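Hypothetical UPF0271 protein TTHB195 (Thermus thermophilus, PDB 2DFA) probably catalyses, as subunit A of an ATP-dependent 5-oxoprolinase, the cleavage of 5-oxoproline to L-glutamate coupled to ATP hydrolysis. Local coordinates at residues M1-E11 with V236-F250. Sequence-based numbering, arbitrary orientation.
Sequences MKVDLNADAGE and VREALEQAGVEVRAF
K2 and V3 pair in parallel with E246 and V247, joining the first and last strands in chain order. E246 N donates to M1 O, V3 N to E246 O at 2.8 Å, and R248 N to V3 O, this last donor standing 39° above the carbonyl plane. Beyond helix 229-241 the chain reverses through a Schellman motif at G244, and segment 236-241 runs antiparallel to strand 2-9, the axes 10.7 Å apart. Strands 219-222 and 246-247, linked through this helix, form a beta-alpha-beta crossover, with strand 2-9 between them and paired to both.

The apolar packing joins strand 2-9 to the helix and to the connection and strand that follow it. V3 CG1 sits against L240 CD1 and V245 CG1, while L5 divides its branches, CD2 meeting L240 CD1 at 3.5 Å and CD1 reaching V236 CG1; L5 CB rests on V247 CG1. On the other face, K2 CD lies tightly across R248 CD at 3.3 Å, bringing like charges together, K2 NZ 4.4 Å from R248 NE.

D4 has CG anti to the backbone N (chi1 172°), which sets its carboxylate beside the F250 ring, D4 CG 3.5 Å from F250 CD2 and the two planes 69° apart. Its oxygens are held by T219, S29 and S30. Replacing the carboxylate with the methyl of an alanine here is likely to leave those hydroxyls without this acceptor and to open a gap beside the F250 ring. H106 and R159 bond the F250 carboxylate. Backbone pairing and apolar packing thus tie the chain ends together, the buried acid satisfied by hydroxyls, while E246, a long charge partner of R248 lying out of its guanidinium plane, may partly offset the two cations.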
ATOM      1  N   MET A   1      31.642  -3.872 -34.052  1.00 59.57           N
ATOM      2  CA  MET A   1      31.560  -3.701 -32.573  1.00 60.02           C
ATOM      3  C   MET A   1      30.104  -3.809 -32.121  1.00 57.98           C
ATOM      4  O   MET A   1      29.185  -3.576 -32.910  1.00 56.74           O
ATOM      5  CB  MET A   1      32.141  -2.343 -32.174  1.00 62.73           C
ATOM      6  CG  MET A   1      32.302  -2.149 -30.675  1.00 66.93           C
ATOM      7  SD  MET A   1      33.251  -0.667 -30.280  1.00 71.42           S
ATOM      8  CE  MET A   1      34.921  -1.339 -30.218  1.00 70.21           C
ATOM      9  N   LYS A   2      29.894  -4.159 -30.854  1.00 56.02           N
ATOM     10  CA  LYS A   2      28.537  -4.309 -30.334  1.00 52.99           C
ATOM     11  C   LYS A   2      28.284  -3.539 -29.040  1.00 50.30           C
ATOM     12  O   LYS A   2      29.209  -3.206 -28.302  1.00 48.30           O
ATOM     13  CB  LYS A   2      28.229  -5.792 -30.108  1.00 54.57           C
ATOM     14  CG  LYS A   2      28.907  -6.396 -28.892  1.00 57.97           C
ATOM     15  CD  LYS A   2      28.743  -7.909 -28.868  1.00 60.80           C
ATOM     16  CE  LYS A   2      29.114  -8.496 -27.511  1.00 62.93           C
ATOM     17  NZ  LYS A   2      28.097  -8.170 -26.463  1.00 63.17           N
ATOM     18  N   VAL A   3      27.015  -3.255 -28.776  1.00 47.29           N
ATOM     19  CA  VAL A   3      26.635  -2.535 -27.571  1.00 45.08           C
ATOM     20  C   VAL A   3      25.198  -2.872 -27.211  1.00 44.04           C
ATOM     21  O   VAL A   3      24.389  -3.215 -28.075  1.00 44.50           O
ATOM     22  CB  VAL A   3      26.763  -1.002 -27.763  1.00 43.07           C
ATOM     23  CG1 VAL A   3      25.737  -0.510 -28.759  1.00 43.38           C
ATOM     24  CG2 VAL A   3      26.592  -0.285 -26.423  1.00 43.82           C
ATOM     25  N   ASP A   4      24.881  -2.777 -25.927  1.00 42.24           N
ATOM     26  CA  ASP A   4      23.535  -3.060 -25.473  1.00 41.02           C
ATOM     27  C   ASP A   4      22.769  -1.758 -25.264  1.00 39.95           C
ATOM     28  O   ASP A   4      23.318  -0.772 -24.775  1.00 40.17           O
ATOM     29  CB  ASP A   4      23.578  -3.865 -24.167  1.00 41.05           C
ATOM     30  CG  ASP A   4      22.204  -4.034 -23.537  1.00 43.79           C
ATOM     31  OD1 ASP A   4      21.760  -3.119 -22.807  1.00 45.62           O
ATOM     32  OD2 ASP A   4      21.563  -5.074 -23.781  1.00 42.10           O
ATOM     33  N   LEU A   5      21.507  -1.761 -25.670  1.00 39.82           N
ATOM     34  CA  LEU A   5      20.632  -0.611 -25.504  1.00 41.27           C
ATOM     35  C   LEU A   5      19.597  -1.039 -24.474  1.00 40.34           C
ATOM     36  O   LEU A   5      18.869  -2.007 -24.695  1.00 39.46           O
ATOM     37  CB  LEU A   5      19.937  -0.271 -26.825  1.00 42.13           C
ATOM     38  CG  LEU A   5      20.440   0.957 -27.591  1.00 45.77           C
ATOM     39  CD1 LEU A   5      20.020   2.221 -26.856  1.00 47.01           C
ATOM     40  CD2 LEU A   5      21.949   0.893 -27.739  1.00 44.53           C
ATOM     41  N   ASN A   6      19.532  -0.331 -23.348  1.00 40.12           N
ATOM     42  CA  ASN A   6      18.576  -0.690 -22.311  1.00 39.29           C
ATOM     43  C   ASN A   6      17.606   0.439 -21.982  1.00 37.77           C
ATOM     44  O   ASN A   6      17.920   1.621 -22.134  1.00 38.27           O
ATOM     45  CB  ASN A   6      19.311  -1.135 -21.039  1.00 40.79           C
ATOM     46  CG  ASN A   6      19.695   0.028 -20.138  1.00 42.79           C
ATOM     47  OD1 ASN A   6      18.854   0.586 -19.429  1.00 41.00           O
ATOM     48  ND2 ASN A   6      20.971   0.402 -20.166  1.00 45.14           N
ATOM     49  N   ALA A   7      16.412   0.060 -21.547  1.00 36.45           N
ATOM     50  CA  ALA A   7      15.391   1.030 -21.180  1.00 36.04           C
ATOM     51  C   ALA A   7      14.537   0.436 -20.068  1.00 35.69           C
ATOM     52  O   ALA A   7      14.391  -0.786 -19.966  1.00 33.02           O
ATOM     53  CB  ALA A   7      14.524   1.361 -22.384  1.00 34.37           C
ATOM     54  N   ASP A   8      13.981   1.301 -19.227  1.00 36.49           N
ATOM     55  CA  ASP A   8      13.129   0.829 -18.149  1.00 39.63           C
ATOM     56  C   ASP A   8      11.798   0.457 -18.775  1.00 38.99           C
ATOM     57  O   ASP A   8      11.417   1.015 -19.811  1.00 39.26           O
ATOM     58  CB  ASP A   8      12.918   1.923 -17.095  1.00 43.37           C
ATOM     59  CG  ASP A   8      14.222   2.454 -16.539  1.00 46.40           C
ATOM     60  OD1 ASP A   8      15.170   1.659 -16.359  1.00 46.39           O
ATOM     61  OD2 ASP A   8      14.293   3.673 -16.266  1.00 52.56           O
ATOM     62  N   ALA A   9      11.093  -0.481 -18.150  1.00 36.54           N
ATOM     63  CA  ALA A   9       9.800  -0.926 -18.656  1.00 34.92           C
ATOM     64  C   ALA A   9       9.009  -1.654 -17.573  1.00 33.15           C
ATOM     65  O   ALA A   9       9.515  -1.885 -16.474  1.00 31.76           O
ATOM     66  CB  ALA A   9       9.999  -1.846 -19.849  1.00 34.93           C
ATOM     67  N   GLY A  10       7.770  -2.008 -17.902  1.00 33.06           N
ATOM     68  CA  GLY A  10       6.904  -2.711 -16.969  1.00 34.41           C
ATOM     69  C   GLY A  10       6.603  -1.907 -15.711  1.00 34.40           C
ATOM     70  O   GLY A  10       6.361  -2.471 -14.649  1.00 32.95           O
ATOM     71  N   GLU A  11       6.596  -0.587 -15.827  1.00 34.40           N
ATOM     72  CA  GLU A  11       6.341   0.247 -14.657  1.00 36.31           C
ATOM     73  C   GLU A  11       4.867   0.561 -14.400  1.00 35.28           C
ATOM     74  O   GLU A  11       4.528   1.204 -13.400  1.00 35.33           O
ATOM     75  CB  GLU A  11       7.184   1.522 -14.760  1.00 38.44           C
ATOM     76  CG  GLU A  11       8.642   1.186 -15.061  1.00 43.26           C
ATOM     77  CD  GLU A  11       9.603   2.327 -14.805  1.00 45.29           C
ATOM     78  OE1 GLU A  11       9.665   3.260 -15.634  1.00 47.36           O
ATOM     79  OE2 GLU A  11      10.307   2.281 -13.774  1.00 46.95           O
ATOM     80  N   VAL A 236      18.650   6.557 -31.991  1.00 57.57           N
ATOM     81  CA  VAL A 236      19.881   5.944 -31.509  1.00 56.65           C
ATOM     82  C   VAL A 236      20.165   4.576 -32.118  1.00 57.64           C
ATOM     83  O   VAL A 236      21.279   4.318 -32.574  1.00 57.80           O
ATOM     84  CB  VAL A 236      19.878   5.810 -29.968  1.00 56.71           C
ATOM     85  CG1 VAL A 236      21.137   5.094 -29.505  1.00 54.23           C
ATOM     86  CG2 VAL A 236      19.794   7.187 -29.329  1.00 55.28           C
ATOM     87  N   ARG A 237      19.167   3.697 -32.127  1.00 58.07           N
ATOM     88  CA  ARG A 237      19.359   2.361 -32.680  1.00 60.38           C
ATOM     89  C   ARG A 237      19.724   2.412 -34.161  1.00 60.99           C
ATOM     90  O   ARG A 237      20.615   1.695 -34.617  1.00 59.64           O
ATOM     91  CB  ARG A 237      18.099   1.512 -32.501  1.00 61.23           C
ATOM     92  CG  ARG A 237      18.310   0.047 -32.860  1.00 64.00           C
ATOM     93  CD  ARG A 237      17.006  -0.735 -32.855  1.00 66.47           C
ATOM     94  NE  ARG A 237      17.220  -2.147 -33.165  1.00 68.87           N
ATOM     95  CZ  ARG A 237      17.816  -3.012 -32.350  1.00 69.52           C
ATOM     96  NH1 ARG A 237      18.257  -2.614 -31.165  1.00 70.97           N
ATOM     97  NH2 ARG A 237      17.977  -4.274 -32.722  1.00 70.01           N
ATOM     98  N   GLU A 238      19.031   3.264 -34.908  1.00 62.42           N
ATOM     99  CA  GLU A 238      19.287   3.394 -36.338  1.00 65.17           C
ATOM    100  C   GLU A 238      20.691   3.921 -36.623  1.00 65.32           C
ATOM    101  O   GLU A 238      21.388   3.411 -37.502  1.00 66.02           O
ATOM    102  CB  GLU A 238      18.233   4.304 -36.979  1.00 65.88           C
ATOM    103  CG  GLU A 238      16.824   3.722 -36.918  1.00 69.46           C
ATOM    104  CD  GLU A 238      15.790   4.578 -37.625  1.00 70.90           C
ATOM    105  OE1 GLU A 238      15.569   5.732 -37.200  1.00 72.02           O
ATOM    106  OE2 GLU A 238      15.196   4.092 -38.609  1.00 72.26           O
ATOM    107  N   ALA A 239      21.107   4.936 -35.875  1.00 64.98           N
ATOM    108  CA  ALA A 239      22.433   5.508 -36.057  1.00 64.74           C
ATOM    109  C   ALA A 239      23.490   4.435 -35.826  1.00 64.79           C
ATOM    110  O   ALA A 239      24.500   4.383 -36.526  1.00 64.50           O
ATOM    111  CB  ALA A 239      22.639   6.666 -35.090  1.00 65.53           C
ATOM    112  N   LEU A 240      23.244   3.572 -34.846  1.00 64.41           N
ATOM    113  CA  LEU A 240      24.176   2.502 -34.518  1.00 64.87           C
ATOM    114  C   LEU A 240      24.204   1.403 -35.577  1.00 65.45           C
ATOM    115  O   LEU A 240      25.273   0.922 -35.952  1.00 64.40           O
ATOM    116  CB  LEU A 240      23.821   1.893 -33.157  1.00 64.66           C
ATOM    117  CG  LEU A 240      23.969   2.801 -31.931  1.00 64.55           C
ATOM    118  CD1 LEU A 240      23.525   2.056 -30.679  1.00 63.80           C
ATOM    119  CD2 LEU A 240      25.417   3.247 -31.796  1.00 63.51           C
ATOM    120  N   GLU A 241      23.029   1.009 -36.058  1.00 66.68           N
ATOM    121  CA  GLU A 241      22.942  -0.040 -37.067  1.00 68.14           C
ATOM    122  C   GLU A 241      23.420   0.440 -38.433  1.00 68.27           C
ATOM    123  O   GLU A 241      24.083  -0.299 -39.160  1.00 68.07           O
ATOM    124  CB  GLU A 241      21.507  -0.564 -37.164  1.00 69.48           C
ATOM    125  CG  GLU A 241      21.001  -1.186 -35.874  1.00 70.57           C
ATOM    126  CD  GLU A 241      19.636  -1.823 -36.027  1.00 71.47           C
ATOM    127  OE1 GLU A 241      18.693  -1.121 -36.449  1.00 71.72           O
ATOM    128  OE2 GLU A 241      19.508  -3.025 -35.718  1.00 72.37           O
ATOM    129  N   GLN A 242      23.083   1.678 -38.784  1.00 68.66           N
ATOM    130  CA  GLN A 242      23.513   2.234 -40.060  1.00 68.88           C
ATOM    131  C   GLN A 242      25.022   2.439 -40.015  1.00 68.23           C
ATOM    132  O   GLN A 242      25.666   2.638 -41.045  1.00 68.38           O
ATOM    133  CB  GLN A 242      22.813   3.568 -40.332  1.00 70.60           C
ATOM    134  CG  GLN A 242      21.371   3.433 -40.792  1.00 73.71           C
ATOM    135  CD  GLN A 242      20.731   4.773 -41.108  1.00 76.03           C
ATOM    136  OE1 GLN A 242      20.541   5.126 -42.272  1.00 77.58           O
ATOM    137  NE2 GLN A 242      20.397   5.528 -40.067  1.00 77.09           N
ATOM    138  N   ALA A 243      25.578   2.383 -38.808  1.00 66.66           N
ATOM    139  CA  ALA A 243      27.009   2.558 -38.607  1.00 65.20           C
ATOM    140  C   ALA A 243      27.718   1.210 -38.560  1.00 63.62           C
ATOM    141  O   ALA A 243      28.943   1.146 -38.507  1.00 63.61           O
ATOM    142  CB  ALA A 243      27.263   3.326 -37.316  1.00 65.04           C
ATOM    143  N   GLY A 244      26.940   0.133 -38.575  1.00 62.96           N
ATOM    144  CA  GLY A 244      27.527  -1.194 -38.536  1.00 62.21           C
ATOM    145  C   GLY A 244      27.818  -1.692 -37.132  1.00 61.12           C
ATOM    146  O   GLY A 244      28.641  -2.588 -36.944  1.00 61.32           O
ATOM    147  N   VAL A 245      27.153  -1.105 -36.143  1.00 60.14           N
ATOM    148  CA  VAL A 245      27.330  -1.510 -34.754  1.00 58.83           C
ATOM    149  C   VAL A 245      26.199  -2.466 -34.390  1.00 56.79           C
ATOM    150  O   VAL A 245      25.031  -2.169 -34.634  1.00 56.13           O
ATOM    151  CB  VAL A 245      27.279  -0.295 -33.799  1.00 60.52           C
ATOM    152  CG1 VAL A 245      27.447  -0.758 -32.355  1.00 60.20           C
ATOM    153  CG2 VAL A 245      28.366   0.698 -34.166  1.00 61.06           C
ATOM    154  N   GLU A 246      26.544  -3.613 -33.814  1.00 55.69           N
ATOM    155  CA  GLU A 246      25.532  -4.593 -33.437  1.00 55.34           C
ATOM    156  C   GLU A 246      24.921  -4.282 -32.074  1.00 54.20           C
ATOM    157  O   GLU A 246      25.634  -4.148 -31.081  1.00 52.07           O
ATOM    158  CB  GLU A 246      26.129  -6.001 -33.396  1.00 55.86           C
ATOM    159  CG  GLU A 246      25.084  -7.108 -33.463  1.00 58.95           C
ATOM    160  CD  GLU A 246      25.650  -8.482 -33.149  1.00 60.59           C
ATOM    161  OE1 GLU A 246      26.830  -8.736 -33.477  1.00 62.03           O
ATOM    162  OE2 GLU A 246      24.907  -9.315 -32.583  1.00 62.14           O
ATOM    163  N   VAL A 247      23.598  -4.162 -32.038  1.00 53.54           N
ATOM    164  CA  VAL A 247      22.895  -3.894 -30.792  1.00 52.80           C
ATOM    165  C   VAL A 247      22.458  -5.236 -30.219  1.00 50.96           C
ATOM    166  O   VAL A 247      21.545  -5.873 -30.737  1.00 50.61           O
ATOM    167  CB  VAL A 247      21.649  -3.013 -31.025  1.00 52.46           C
ATOM    168  CG1 VAL A 247      20.919  -2.773 -29.707  1.00 52.99           C
ATOM    169  CG2 VAL A 247      22.060  -1.690 -31.643  1.00 52.77           C
ATOM    170  N   ARG A 248      23.128  -5.677 -29.160  1.00 50.19           N
ATOM    171  CA  ARG A 248      22.779  -6.948 -28.544  1.00 50.22           C
ATOM    172  C   ARG A 248      23.007  -6.945 -27.039  1.00 47.73           C
ATOM    173  O   ARG A 248      23.868  -6.234 -26.523  1.00 45.12           O
ATOM    174  CB  ARG A 248      23.574  -8.087 -29.184  1.00 53.14           C
ATOM    175  CG  ARG A 248      25.073  -7.999 -28.977  1.00 59.32           C
ATOM    176  CD  ARG A 248      25.774  -9.203 -29.593  1.00 63.95           C
ATOM    177  NE  ARG A 248      25.293 -10.460 -29.027  1.00 67.01           N
ATOM    178  CZ  ARG A 248      25.741 -11.661 -29.379  1.00 68.14           C
ATOM    179  NH1 ARG A 248      26.687 -11.775 -30.302  1.00 69.14           N
ATOM    180  NH2 ARG A 248      25.239 -12.750 -28.810  1.00 68.29           N
ATOM    181  N   ALA A 249      22.224  -7.761 -26.343  1.00 46.17           N
ATOM    182  CA  ALA A 249      22.311  -7.865 -24.895  1.00 44.95           C
ATOM    183  C   ALA A 249      23.722  -8.239 -24.454  1.00 44.76           C
ATOM    184  O   ALA A 249      24.369  -9.097 -25.058  1.00 44.37           O
ATOM    185  CB  ALA A 249      21.310  -8.899 -24.395  1.00 42.87           C
ATOM    186  N   PHE A 250      24.193  -7.584 -23.398  1.00 44.04           N
ATOM    187  CA  PHE A 250      25.522  -7.837 -22.857  1.00 43.69           C
ATOM    188  C   PHE A 250      25.598  -9.173 -22.130  1.00 45.31           C
ATOM    189  O   PHE A 250      26.726  -9.678 -21.953  1.00 45.29           O
ATOM    190  CB  PHE A 250      25.933  -6.697 -21.918  1.00 42.62           C
ATOM    191  CG  PHE A 250      24.938  -6.414 -20.818  1.00 41.45           C
ATOM    192  CD1 PHE A 250      24.901  -7.200 -19.670  1.00 41.19           C
ATOM    193  CD2 PHE A 250      24.059  -5.338 -20.922  1.00 40.73           C
ATOM    194  CE1 PHE A 250      24.001  -6.917 -18.631  1.00 40.49           C
ATOM    195  CE2 PHE A 250      23.155  -5.045 -19.893  1.00 40.89           C
ATOM    196  CZ  PHE A 250      23.129  -5.836 -18.745  1.00 39.66           C
ATOM    197  OXT PHE A 250      24.532  -9.698 -21.738  1.00 46.32           O
TER
HETATM  198  O   HOH W   1      26.626  -6.263 -26.314  1.00 47.49           O